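Local coordinates for uncharacterized protein (Pseudomonas syringae pv. tomato, PDB 3K4I) that is of unknown function but belongs to the aldolase/RraA family and binds magnesium ions between the subunits of its three-chain assembly, at residues 14-19 with 185-190; 25-30 with 195-200; 59-64 with 88-93; 79-84 with 111-116; 104-109 with 129-134. All blocks are in the same frame, centred on the assembly; numbering follows the deposited sequence.

How the contacts relate
Contacts 1 and 2 share helix 186-207, which packs first on helix 14-19 and then on helix 25-33. Their centres are 13 Å apart, and they touch where Val189 CG1 and Val190 CG2 meet Leu28 CD2. Contacts 3, 4 and 5 lie in the loop of chain closed by contact 1. Contact 3 pairs two strands of the main sheet, and contact 4 begins the neighbouring pair, about 17 Å away between centres. Contacts 4 and 5 are closer, 11 Å between centres, and probably hydrogen-bonded through Thr116 and Tyr133. Magnesium is held at contact 2 by Glu200. In contact 5, the side chain of His106 is about 8 Å from a magnesium ion.

Contact 1 of 5, residues 14-19 with 185-190; sequences QSVLDE and LAAEVV
Val16 makes the main contact of helix 14-19 with the start of helix 186-207, reaching Ala187 and Val190. Its two methyl groups divide the work. CG1 lies anti to the backbone N (chi1 169°) and reaches Val190, its nearest approach being 3.7 Å to Val190 CG2. CG2 turns to the earlier turn of the partner helix and meets Ala187 CB at 4.2 Å. CG1 also lies near Ala186 O, a carbonyl already taken by Val190 N within its own helix. The backbones come nearest at this residue too, with Val16 CA and Ala187 CA 6.2 Å apart.

The arrangement is a helix pair joining the N-terminal part of the chain to helix 186-207 in the C-terminal part. The axes of the short segments are 10.1 Å apart and run in roughly the same direction, 34° from parallel. Leu17 faces away from this interface and packs on Leu170 of strand 170-174. Ala186 and Val190 also touch Leu170, so both helices lie against the same strand.

Three residues after Val16, Glu19 is the second residue to meet the partner. Its chain runs across Val190, where its CB and its carboxylate end both touch the methyl CG1. Glu19 CB is 3.8 Å from Val190 CG1, and the carboxylate oxygen Glu19 OE2 is 3.7 Å from the same methyl. The other oxygen, OE1, forms a salt bridge with Arg194, one turn further along helix 186-207.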
# COMPACT_ATOMS: atom_id res chain seq x y z
N GLN C 14 10.58 10.11 30.76
CA GLN C 14 11.24 9.17 29.85
C GLN C 14 10.68 7.77 30.04
O GLN C 14 10.56 7.00 29.08
CB GLN C 14 12.77 9.17 30.05
CG GLN C 14 13.53 8.41 28.93
CD GLN C 14 13.21 8.92 27.52
OE1 GLN C 14 13.18 10.12 27.26
NE2 GLN C 14 13.00 7.98 26.60
N SER C 15 10.32 7.45 31.29
CA SER C 15 9.80 6.12 31.66
C SER C 15 8.51 5.77 30.92
O SER C 15 8.32 4.61 30.51
CB SER C 15 9.57 6.02 33.17
OG SER C 15 8.70 7.05 33.65
N VAL C 16 7.66 6.78 30.73
CA VAL C 16 6.39 6.63 30.01
C VAL C 16 6.68 6.35 28.54
O VAL C 16 6.06 5.48 27.93
CB VAL C 16 5.51 7.90 30.20
CG1 VAL C 16 4.29 7.92 29.25
CG2 VAL C 16 5.04 8.03 31.66
N LEU C 17 7.66 7.06 27.98
CA LEU C 17 8.10 6.81 26.60
C LEU C 17 8.71 5.41 26.46
O LEU C 17 8.44 4.71 25.49
CB LEU C 17 9.09 7.89 26.14
CG LEU C 17 8.51 9.31 26.08
CD1 LEU C 17 9.57 10.41 26.29
CD2 LEU C 17 7.75 9.57 24.77
N ASP C 18 9.50 4.99 27.46
CA ASP C 18 10.13 3.68 27.39
C ASP C 18 9.10 2.56 27.36
O ASP C 18 9.21 1.63 26.56
CB ASP C 18 11.18 3.49 28.50
CG ASP C 18 12.34 4.47 28.36
OD1 ASP C 18 12.68 4.84 27.21
OD2 ASP C 18 12.91 4.90 29.39
N GLU C 19 8.07 2.69 28.20
CA GLU C 19 6.96 1.74 28.24
C GLU C 19 6.30 1.53 26.89
O GLU C 19 5.89 0.41 26.59
CB GLU C 19 5.89 2.19 29.22
CG GLU C 19 6.33 2.18 30.66
CD GLU C 19 5.16 2.37 31.59
OE1 GLU C 19 4.52 1.35 31.92
OE2 GLU C 19 4.87 3.53 31.98
N LEU C 185 -2.62 13.72 29.07
CA LEU C 185 -3.18 12.42 29.40
C LEU C 185 -2.20 11.27 29.22
O LEU C 185 -2.56 10.12 29.47
CB LEU C 185 -4.42 12.13 28.53
CG LEU C 185 -5.59 13.08 28.75
CD1 LEU C 185 -6.66 12.77 27.72
CD2 LEU C 185 -6.12 12.97 30.14
N ALA C 186 -0.96 11.58 28.83
CA ALA C 186 -0.06 10.56 28.31
C ALA C 186 0.23 9.45 29.32
O ALA C 186 0.07 8.28 28.98
CB ALA C 186 1.24 11.16 27.77
N ALA C 187 0.60 9.82 30.55
CA ALA C 187 0.87 8.84 31.61
C ALA C 187 -0.35 7.93 31.88
O ALA C 187 -0.22 6.71 31.96
CB ALA C 187 1.33 9.52 32.91
N GLU C 188 -1.53 8.53 31.97
CA GLU C 188 -2.74 7.78 32.24
C GLU C 188 -3.08 6.84 31.06
O GLU C 188 -3.50 5.71 31.28
CB GLU C 188 -3.91 8.73 32.53
CG GLU C 188 -5.27 8.05 32.75
CD GLU C 188 -5.36 7.22 34.03
OE1 GLU C 188 -4.57 7.44 34.99
OE2 GLU C 188 -6.22 6.31 34.08
N VAL C 189 -2.91 7.31 29.83
CA VAL C 189 -3.20 6.48 28.65
C VAL C 189 -2.24 5.28 28.57
O VAL C 189 -2.65 4.16 28.28
CB VAL C 189 -3.19 7.32 27.36
CG1 VAL C 189 -3.20 6.43 26.14
CG2 VAL C 189 -4.39 8.27 27.39
N VAL C 190 -0.98 5.52 28.88
CA VAL C 190 0.01 4.46 28.83
C VAL C 190 -0.29 3.38 29.89
O VAL C 190 -0.21 2.19 29.60
CB VAL C 190 1.45 5.02 28.94
CG1 VAL C 190 2.47 3.90 29.22
CG2 VAL C 190 1.80 5.75 27.65

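Contact 2 of 5, residues 25-30 with 195-200; sequences TASLSD and AVEQTE. With MG (magnesium ion), chain E.
A magnesium site between two subunits lies beside this crossing of helix 25-33 and helix 186-207. The two short segments approach to 9.3 Å between axes, at 116°. Ser27 and Val196 are nearest in backbone, and Ser27 CA lies 4.4 Å from Val196 CG1. Asp30 OD2 approaches the same methyl, the two side chains crossing at about a right angle.

Glu200 OE1 binds the magnesium ion at 2.4 Å. Four waters and Asp102 of the second subunit complete the six ligands. The Ser27 hydroxyl is modelled too tightly against Glu197, so its position is doubtful. As modelled, water 1, one of the metal ligands, donates to Ser27 OG at 2.7 Å, and Ser27 is probably a second-shell residue. Glu197 OE2 accepts from the backbone N of Asp24.

Asp30 OD2 and Glu200 OE2 are 4.0 Å apart, with their carboxylate planes 61° from each other. Asp30 OD1 has a salt bridge to Arg123 of the second subunit. The metal and this arginine probably offset the repulsion between the two acids, so their close approach is likely to depend on the subunit interface.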
# COMPACT_ATOMS: atom_id res chain seq x y z
N THR C 25 -0.27 0.42 18.73
CA THR C 25 -1.28 1.47 18.50
C THR C 25 -2.67 1.07 18.94
O THR C 25 -3.43 1.93 19.41
CB THR C 25 -1.28 1.92 17.03
OG1 THR C 25 -1.34 0.78 16.18
CG2 THR C 25 0.00 2.73 16.73
N ALA C 26 -3.04 -0.21 18.78
CA ALA C 26 -4.37 -0.66 19.22
C ALA C 26 -4.59 -0.49 20.73
O ALA C 26 -5.66 -0.04 21.14
CB ALA C 26 -4.64 -2.11 18.78
N SER C 27 -3.60 -0.85 21.55
CA SER C 27 -3.76 -0.71 22.99
C SER C 27 -3.94 0.76 23.38
O SER C 27 -4.79 1.09 24.20
CB SER C 27 -2.55 -1.30 23.73
OG SER C 27 -2.20 -2.55 23.14
N LEU C 28 -3.12 1.62 22.76
CA LEU C 28 -3.15 3.04 23.07
C LEU C 28 -4.46 3.66 22.63
O LEU C 28 -5.04 4.45 23.36
CB LEU C 28 -1.97 3.76 22.41
CG LEU C 28 -0.68 3.42 23.19
CD1 LEU C 28 0.51 3.69 22.33
CD2 LEU C 28 -0.62 4.22 24.51
N SER C 29 -4.95 3.22 21.47
CA SER C 29 -6.24 3.69 20.97
C SER C 29 -7.41 3.24 21.87
O SER C 29 -8.29 4.04 22.20
CB SER C 29 -6.45 3.20 19.54
OG SER C 29 -7.70 3.67 19.04
N ASP C 30 -7.40 1.99 22.31
CA ASP C 30 -8.44 1.49 23.24
C ASP C 30 -8.40 2.26 24.57
O ASP C 30 -9.45 2.60 25.14
CB ASP C 30 -8.27 -0.03 23.48
CG ASP C 30 -8.57 -0.87 22.24
OD1 ASP C 30 -8.95 -0.31 21.19
OD2 ASP C 30 -8.36 -2.11 22.30
N ALA C 195 -2.69 -2.24 30.71
CA ALA C 195 -3.74 -3.07 31.27
C ALA C 195 -4.57 -3.75 30.16
O ALA C 195 -4.92 -4.92 30.28
CB ALA C 195 -4.63 -2.24 32.19
N VAL C 196 -4.89 -3.00 29.10
CA VAL C 196 -5.54 -3.59 27.93
C VAL C 196 -4.72 -4.75 27.32
O VAL C 196 -5.26 -5.83 27.04
CB VAL C 196 -5.82 -2.51 26.85
CG1 VAL C 196 -6.30 -3.16 25.55
CG2 VAL C 196 -6.83 -1.52 27.36
N GLU C 197 -3.42 -4.53 27.16
CA GLU C 197 -2.53 -5.55 26.59
C GLU C 197 -2.50 -6.78 27.48
O GLU C 197 -2.56 -7.90 26.98
CB GLU C 197 -1.11 -5.00 26.33
CG GLU C 197 -1.11 -4.03 25.13
CD GLU C 197 0.21 -3.96 24.36
OE1 GLU C 197 1.21 -4.59 24.80
OE2 GLU C 197 0.21 -3.28 23.29
N GLN C 198 -2.43 -6.56 28.80
CA GLN C 198 -2.41 -7.69 29.73
C GLN C 198 -3.67 -8.56 29.65
O GLN C 198 -3.57 -9.78 29.50
CB GLN C 198 -2.15 -7.24 31.17
CG GLN C 198 -0.69 -6.90 31.44
CD GLN C 198 -0.48 -6.13 32.73
OE1 GLN C 198 -1.43 -5.57 33.30
NE2 GLN C 198 0.77 -6.10 33.21
N THR C 199 -4.84 -7.91 29.70
CA THR C 199 -6.14 -8.61 29.57
C THR C 199 -6.21 -9.41 28.26
O THR C 199 -6.63 -10.57 28.24
CB THR C 199 -7.34 -7.63 29.66
OG1 THR C 199 -7.38 -7.05 30.97
CG2 THR C 199 -8.65 -8.36 29.39
N GLU C 200 -5.77 -8.78 27.17
CA GLU C 200 -5.82 -9.40 25.85
C GLU C 200 -4.87 -10.58 25.71
O GLU C 200 -5.19 -11.56 25.03
CB GLU C 200 -5.43 -8.40 24.79
CG GLU C 200 -6.50 -7.49 24.35
CD GLU C 200 -6.08 -6.78 23.08
OE1 GLU C 200 -5.08 -7.22 22.42
OE2 GLU C 200 -6.77 -5.80 22.74
MG MG E . -3.48 -6.10 21.06
O HOH W 1 -3.87 -4.50 22.43
O HOH W 2 -4.97 -5.43 19.94
O HOH W 3 -1.85 -6.72 22.33
O HOH W 4 -2.32 -5.23 19.71

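Contact 3 of 5, residues 59-64 with 88-93; sequences TVQYQP and VSSNSG
Val60 and Ser89 sit at the centre of a parallel strand pair in the main mixed sheet, between strands 53-63 and 85-90. Backbone bonds set the register. Val60 N donates to Val88 O at 2.9 Å. Ser90 N donates to Val60 O at 2.8 Å, and Tyr62 N to Ser90 O at 3.0 Å. The last two bonds are fairly straight, with N-H...O angles of 162° and 160°. Two CA-H...O contacts share acceptors with the first two bonds, from Thr59 CA to Val88 O and from Ser89 CA to Val60 O.

Side-chain packing is different on the two faces. Val60 CB lies 3.6 Å from Ser89 OG on one. On the other, Thr59 and Val88 both pack against Leu158, and Ser90 OG is hydrogen-bonded to Asp119. Tyr62 has its ring edge turned to Ser90 O, which lies near the ring plane. Its CB lies 3.4 Å from Asn91 OD1, an oxygen hydrogen-bonded to Thr149.

Two waters bridge the segments. Water 6 links Ser92 OG to Tyr62 O, the latter bond being weak. Water 5 lies in the plane of the tyrosine ring, 2.8 Å from both Tyr62 OH and Ser89 OG.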
# COMPACT_ATOMS: atom_id res chain seq x y z
N THR C 59 5.46 19.79 15.47
CA THR C 59 4.47 20.02 14.40
C THR C 59 4.98 20.97 13.32
O THR C 59 5.73 21.92 13.58
CB THR C 59 3.15 20.56 14.97
OG1 THR C 59 3.40 21.72 15.79
CG2 THR C 59 2.46 19.51 15.84
N VAL C 60 4.56 20.70 12.09
CA VAL C 60 4.97 21.52 10.95
C VAL C 60 3.70 21.74 10.13
O VAL C 60 3.02 20.77 9.77
CB VAL C 60 5.97 20.74 10.06
CG1 VAL C 60 6.46 21.63 8.91
CG2 VAL C 60 7.15 20.22 10.92
N GLN C 61 3.37 23.01 9.85
CA GLN C 61 2.19 23.37 9.05
C GLN C 61 2.61 24.09 7.77
O GLN C 61 3.36 25.07 7.83
CB GLN C 61 1.27 24.28 9.87
CG GLN C 61 0.05 24.80 9.06
CD GLN C 61 -0.88 23.66 8.74
OE1 GLN C 61 -1.13 23.33 7.55
NE2 GLN C 61 -1.37 23.01 9.77
N TYR C 62 2.12 23.60 6.62
CA TYR C 62 2.40 24.18 5.29
C TYR C 62 1.19 25.01 4.85
O TYR C 62 0.13 24.97 5.49
CB TYR C 62 2.68 23.08 4.24
CG TYR C 62 4.04 22.44 4.45
CD1 TYR C 62 5.17 22.89 3.77
CD2 TYR C 62 4.16 21.40 5.35
CE1 TYR C 62 6.43 22.32 4.00
CE2 TYR C 62 5.41 20.81 5.58
CZ TYR C 62 6.53 21.30 4.89
OH TYR C 62 7.74 20.69 5.13
N GLN C 63 1.40 25.80 3.80
CA GLN C 63 0.36 26.69 3.26
C GLN C 63 0.64 26.91 1.78
O GLN C 63 1.72 26.58 1.29
CB GLN C 63 0.34 28.03 4.01
CG GLN C 63 1.59 28.89 3.74
CD GLN C 63 1.69 30.17 4.57
OE1 GLN C 63 2.77 30.71 4.72
NE2 GLN C 63 0.56 30.66 5.08
N PRO C 64 -0.31 27.51 1.06
CA PRO C 64 0.00 27.80 -0.34
C PRO C 64 1.23 28.70 -0.51
O PRO C 64 1.51 29.57 0.34
CB PRO C 64 -1.27 28.53 -0.85
CG PRO C 64 -2.36 27.95 0.03
CD PRO C 64 -1.72 27.81 1.40
N VAL C 88 5.52 15.81 12.82
CA VAL C 88 4.15 15.59 12.32
C VAL C 88 3.91 16.76 11.40
O VAL C 88 3.85 17.88 11.87
CB VAL C 88 3.09 15.54 13.42
CG1 VAL C 88 1.67 15.33 12.81
CG2 VAL C 88 3.42 14.43 14.42
N SER C 89 3.78 16.47 10.10
CA SER C 89 3.76 17.48 9.06
C SER C 89 2.42 17.48 8.39
O SER C 89 1.94 16.42 7.97
CB SER C 89 4.84 17.23 8.01
OG SER C 89 6.12 17.53 8.55
N SER C 90 1.84 18.66 8.28
CA SER C 90 0.51 18.77 7.66
C SER C 90 0.55 19.66 6.43
O SER C 90 0.91 20.83 6.50
CB SER C 90 -0.55 19.19 8.70
OG SER C 90 -1.86 19.15 8.13
N ASN C 91 0.16 19.07 5.30
CA ASN C 91 0.20 19.74 4.00
C ASN C 91 -1.14 19.56 3.28
O ASN C 91 -1.20 19.29 2.05
CB ASN C 91 1.37 19.21 3.17
CG ASN C 91 1.58 19.98 1.88
OD1 ASN C 91 1.33 21.20 1.81
ND2 ASN C 91 2.01 19.28 0.83
N SER C 92 -2.22 19.69 4.06
CA SER C 92 -3.59 19.65 3.53
C SER C 92 -3.91 18.35 2.78
O SER C 92 -4.69 18.35 1.79
CB SER C 92 -3.81 20.85 2.61
OG SER C 92 -3.63 22.06 3.31
N GLY C 93 -3.26 17.27 3.18
CA GLY C 93 -3.46 15.97 2.54
C GLY C 93 -3.09 15.92 1.08
O GLY C 93 -3.56 15.04 0.36
O HOH W 5 8.04 18.27 6.59
O HOH W 6 -1.16 22.97 3.54

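Contact 4 of 5, residues 79-84 with 111-116; sequences DQVPSG and NGIKGT
With chi1 at -178°, Val81 swings CG1 opposite its own nitrogen and points it at Ile113. Ile113 meets it through an extended end (chi2 170°) that carries CD1 to the valine. The two side chains cross at about a right angle, with Val81 CG1 3.8 Å from Ile113 CD1. This is the entry to two neighbouring parallel strands of the main sheet, 85-90 and 115-119. The loop 79-84 leads into the first, and 111-114 leads from helix 102-110 into the second, as part of a beta-alpha-beta crossover.

Ile87 of strand 85-90 touches both apolar residues, and Phe107 also packs on Ile113. Further out the backbones come together, Ser83 CA and Gly112 CA being 4.4 Å apart. Gly112 has positive phi and lies against Ser83. Gly84 has positive phi too.

Water 7 joins the loops, donating to Val81 O and to Asn111 O. The Lys114 chain is folded, with CG 3.8 Å from Gly84 O, and NZ is hydrogen-bonded to Val54 O. One direct backbone bond links the segments: Gly84 N donates to Gly112 O at 2.8 Å, with an N-H...O angle of 164°, from above the carbonyl plane.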
# COMPACT_ATOMS: atom_id res chain seq x y z
N ASP C 79 16.58 21.78 11.54
CA ASP C 79 17.62 22.10 12.54
C ASP C 79 17.07 22.42 13.93
O ASP C 79 17.82 22.40 14.91
CB ASP C 79 18.47 23.29 12.07
CG ASP C 79 19.50 22.90 11.03
OD1 ASP C 79 20.05 21.78 11.13
OD2 ASP C 79 19.79 23.73 10.13
N GLN C 80 15.79 22.77 14.00
CA GLN C 80 15.13 23.15 15.25
C GLN C 80 14.58 21.97 16.06
O GLN C 80 14.21 22.14 17.22
CB GLN C 80 13.97 24.11 14.94
CG GLN C 80 14.33 25.28 14.06
CD GLN C 80 13.38 26.46 14.23
OE1 GLN C 80 13.79 27.63 14.14
NE2 GLN C 80 12.12 26.17 14.53
N VAL C 81 14.48 20.79 15.44
CA VAL C 81 13.73 19.67 15.99
C VAL C 81 14.58 18.95 17.06
O VAL C 81 15.69 18.53 16.76
CB VAL C 81 13.33 18.67 14.88
CG1 VAL C 81 12.51 17.51 15.43
CG2 VAL C 81 12.58 19.39 13.73
N PRO C 82 14.06 18.85 18.30
CA PRO C 82 14.82 18.19 19.36
C PRO C 82 14.95 16.69 19.15
O PRO C 82 14.06 16.04 18.60
CB PRO C 82 14.00 18.49 20.62
CG PRO C 82 13.12 19.62 20.27
CD PRO C 82 12.87 19.53 18.81
N SER C 83 16.05 16.13 19.65
CA SER C 83 16.19 14.69 19.77
C SER C 83 15.00 14.07 20.52
O SER C 83 14.56 14.61 21.53
CB SER C 83 17.51 14.39 20.52
OG SER C 83 17.70 13.00 20.67
N GLY C 84 14.44 12.99 19.97
CA GLY C 84 13.34 12.26 20.59
C GLY C 84 12.01 12.67 20.01
O GLY C 84 10.96 12.14 20.43
N ASN C 111 20.33 12.95 13.88
CA ASN C 111 19.94 13.93 14.91
C ASN C 111 18.85 13.50 15.90
O ASN C 111 18.19 14.33 16.52
CB ASN C 111 19.61 15.28 14.25
CG ASN C 111 20.85 15.90 13.61
OD1 ASN C 111 21.59 16.63 14.26
ND2 ASN C 111 21.11 15.54 12.35
N GLY C 112 18.69 12.18 16.03
CA GLY C 112 17.87 11.61 17.08
C GLY C 112 16.38 11.79 16.85
O GLY C 112 15.58 11.63 17.77
N ILE C 113 15.99 12.09 15.61
CA ILE C 113 14.58 12.21 15.26
C ILE C 113 13.96 10.84 14.93
O ILE C 113 14.54 10.07 14.14
CB ILE C 113 14.39 13.17 14.09
CG1 ILE C 113 14.96 14.55 14.49
CG2 ILE C 113 12.87 13.28 13.68
CD1 ILE C 113 15.08 15.59 13.34
N LYS C 114 12.84 10.50 15.58
CA LYS C 114 12.37 9.10 15.67
C LYS C 114 11.51 8.62 14.52
O LYS C 114 11.42 7.42 14.26
CB LYS C 114 11.58 8.84 16.98
CG LYS C 114 12.21 9.33 18.27
CD LYS C 114 13.38 8.48 18.69
CE LYS C 114 13.00 7.03 18.97
NZ LYS C 114 12.08 6.91 20.11
N GLY C 115 10.84 9.57 13.86
CA GLY C 115 9.95 9.22 12.76
C GLY C 115 9.25 10.47 12.23
O GLY C 115 9.33 11.57 12.82
N THR C 116 8.55 10.29 11.13
CA THR C 116 7.84 11.39 10.49
C THR C 116 6.47 10.90 10.09
O THR C 116 6.34 9.85 9.46
CB THR C 116 8.60 11.91 9.26
OG1 THR C 116 9.84 12.45 9.71
CG2 THR C 116 7.84 13.05 8.62
O HOH W 7 18.12 17.00 17.47

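Contact 5 of 5, residues 104-109 with 129-134; sequences MTHFAL and INCNYP
Ala108 and Leu109 meet the Tyr133 ring obliquely on the side facing helix 102-110. Ala108 CB is 3.5 Å from Tyr133 CE1, and it also lies close to the ring's CZ and OH. Leu109 uses both branches. CD2 reaches Tyr133 CD1 at 3.7 Å, while CD1 lies 4.0 Å from Cys131 CB. Leu109 and Tyr133 lie alongside each other, pointing opposite ways. Thr105 CG2 is wedged between the two partners, 4.0 Å from Tyr133 CB and 4.1 Å from Cys131 CB. Cys131 SG approaches the His106 ring obliquely, 3.8 Å from His106 CE1, in a sulfur-aromatic contact.

The next shell probably positions these groups. A chi1 of -180° at Tyr133 sends its ring across the helix to Ala108. Its hydroxyl hydrogen-bonds Thr116 OG1 on strand 115-119. Thr105 OG1 is hydrogen-bonded to Gly101 O, which is consistent with its methyl facing the contact. Val128 packs on both Thr105 and Tyr133.

Farther out, His106 and Phe107 pack on Ile204 and Ile207 of the third subunit. The chain turns at Asn132, whose positive phi ends helix 125-130 in a Schellman motif. The arrangement belongs to successive beta-alpha-beta units: helices 102-110 and 125-130, before and after strand 115-119 in the chain, pack together, and the parallel strands 85-90, 115-119 and 135-137 are neighbours in the sheet.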
# COMPACT_ATOMS: atom_id res chain seq x y z
N MSE C 104 16.26 15.05 4.46
CA MSE C 104 15.59 15.10 5.75
C MSE C 104 15.70 13.75 6.48
O MSE C 104 15.91 13.71 7.69
CB MSE C 104 14.15 15.56 5.59
CG MSE C 104 14.13 16.96 5.02
SE MSE C 104 12.41 17.49 4.34
CE MSE C 104 11.76 18.09 6.00
N THR C 105 15.57 12.65 5.72
CA THR C 105 15.74 11.30 6.28
C THR C 105 17.14 11.11 6.86
O THR C 105 17.27 10.67 7.98
CB THR C 105 15.54 10.23 5.22
OG1 THR C 105 14.22 10.34 4.69
CG2 THR C 105 15.76 8.86 5.78
N HIS C 106 18.17 11.43 6.09
CA HIS C 106 19.53 11.35 6.60
C HIS C 106 19.73 12.26 7.80
O HIS C 106 20.41 11.89 8.76
CB HIS C 106 20.58 11.61 5.52
CG HIS C 106 20.66 10.52 4.50
ND1 HIS C 106 21.22 9.29 4.76
CD2 HIS C 106 20.22 10.46 3.22
CE1 HIS C 106 21.13 8.53 3.69
NE2 HIS C 106 20.51 9.21 2.74
N PHE C 107 19.17 13.45 7.73
CA PHE C 107 19.26 14.37 8.88
C PHE C 107 18.63 13.75 10.13
O PHE C 107 19.26 13.74 11.22
CB PHE C 107 18.63 15.72 8.57
CG PHE C 107 18.83 16.72 9.68
CD1 PHE C 107 19.91 17.59 9.63
CD2 PHE C 107 17.99 16.73 10.78
CE1 PHE C 107 20.15 18.49 10.68
CE2 PHE C 107 18.21 17.62 11.83
CZ PHE C 107 19.26 18.53 11.77
N ALA C 108 17.40 13.24 9.98
CA ALA C 108 16.67 12.62 11.11
C ALA C 108 17.54 11.54 11.77
O ALA C 108 17.61 11.46 13.02
CB ALA C 108 15.39 12.01 10.62
N LEU C 109 18.12 10.68 10.94
CA LEU C 109 18.95 9.57 11.44
C LEU C 109 20.20 10.03 12.15
O LEU C 109 20.77 9.29 12.98
CB LEU C 109 19.32 8.61 10.31
CG LEU C 109 18.30 7.53 9.92
CD1 LEU C 109 19.11 6.29 9.52
CD2 LEU C 109 17.28 7.21 11.04
N ILE C 129 13.29 3.50 3.01
CA ILE C 129 13.31 2.06 3.23
C ILE C 129 14.72 1.56 3.55
O ILE C 129 14.91 0.79 4.50
CB ILE C 129 12.72 1.25 2.03
CG1 ILE C 129 11.24 1.60 1.82
CG2 ILE C 129 12.85 -0.27 2.27
CD1 ILE C 129 10.65 1.03 0.52
N ASN C 130 15.70 2.00 2.76
CA ASN C 130 17.08 1.55 2.94
C ASN C 130 17.62 1.93 4.31
O ASN C 130 18.40 1.17 4.91
CB ASN C 130 18.00 2.11 1.85
CG ASN C 130 19.38 1.52 1.91
OD1 ASN C 130 19.55 0.30 1.86
ND2 ASN C 130 20.39 2.38 2.03
N CYS C 131 17.19 3.10 4.79
CA CYS C 131 17.56 3.64 6.10
C CYS C 131 16.72 3.07 7.24
O CYS C 131 16.99 3.38 8.41
CB CYS C 131 17.42 5.16 6.11
SG CYS C 131 18.72 5.98 5.16
N ASN C 132 15.69 2.32 6.89
CA ASN C 132 14.72 1.76 7.86
C ASN C 132 14.13 2.85 8.77
O ASN C 132 13.99 2.66 9.98
CB ASN C 132 15.38 0.67 8.73
CG ASN C 132 14.34 -0.27 9.39
OD1 ASN C 132 14.43 -0.59 10.59
ND2 ASN C 132 13.36 -0.71 8.62
N TYR C 133 13.79 3.98 8.16
CA TYR C 133 13.30 5.15 8.90
C TYR C 133 11.77 5.08 9.02
O TYR C 133 11.08 4.83 8.03
CB TYR C 133 13.69 6.44 8.19
CG TYR C 133 13.20 7.67 8.92
CD1 TYR C 133 13.78 8.03 10.15
CD2 TYR C 133 12.18 8.48 8.40
CE1 TYR C 133 13.36 9.13 10.85
CE2 TYR C 133 11.75 9.62 9.11
CZ TYR C 133 12.36 9.94 10.34
OH TYR C 133 11.96 11.05 11.06
N PRO C 134 11.23 5.29 10.23
CA PRO C 134 9.79 5.16 10.40
C PRO C 134 8.99 6.33 9.79
O PRO C 134 8.83 7.38 10.40
CB PRO C 134 9.63 5.07 11.92
CG PRO C 134 11.02 4.59 12.42
CD PRO C 134 11.92 5.41 11.54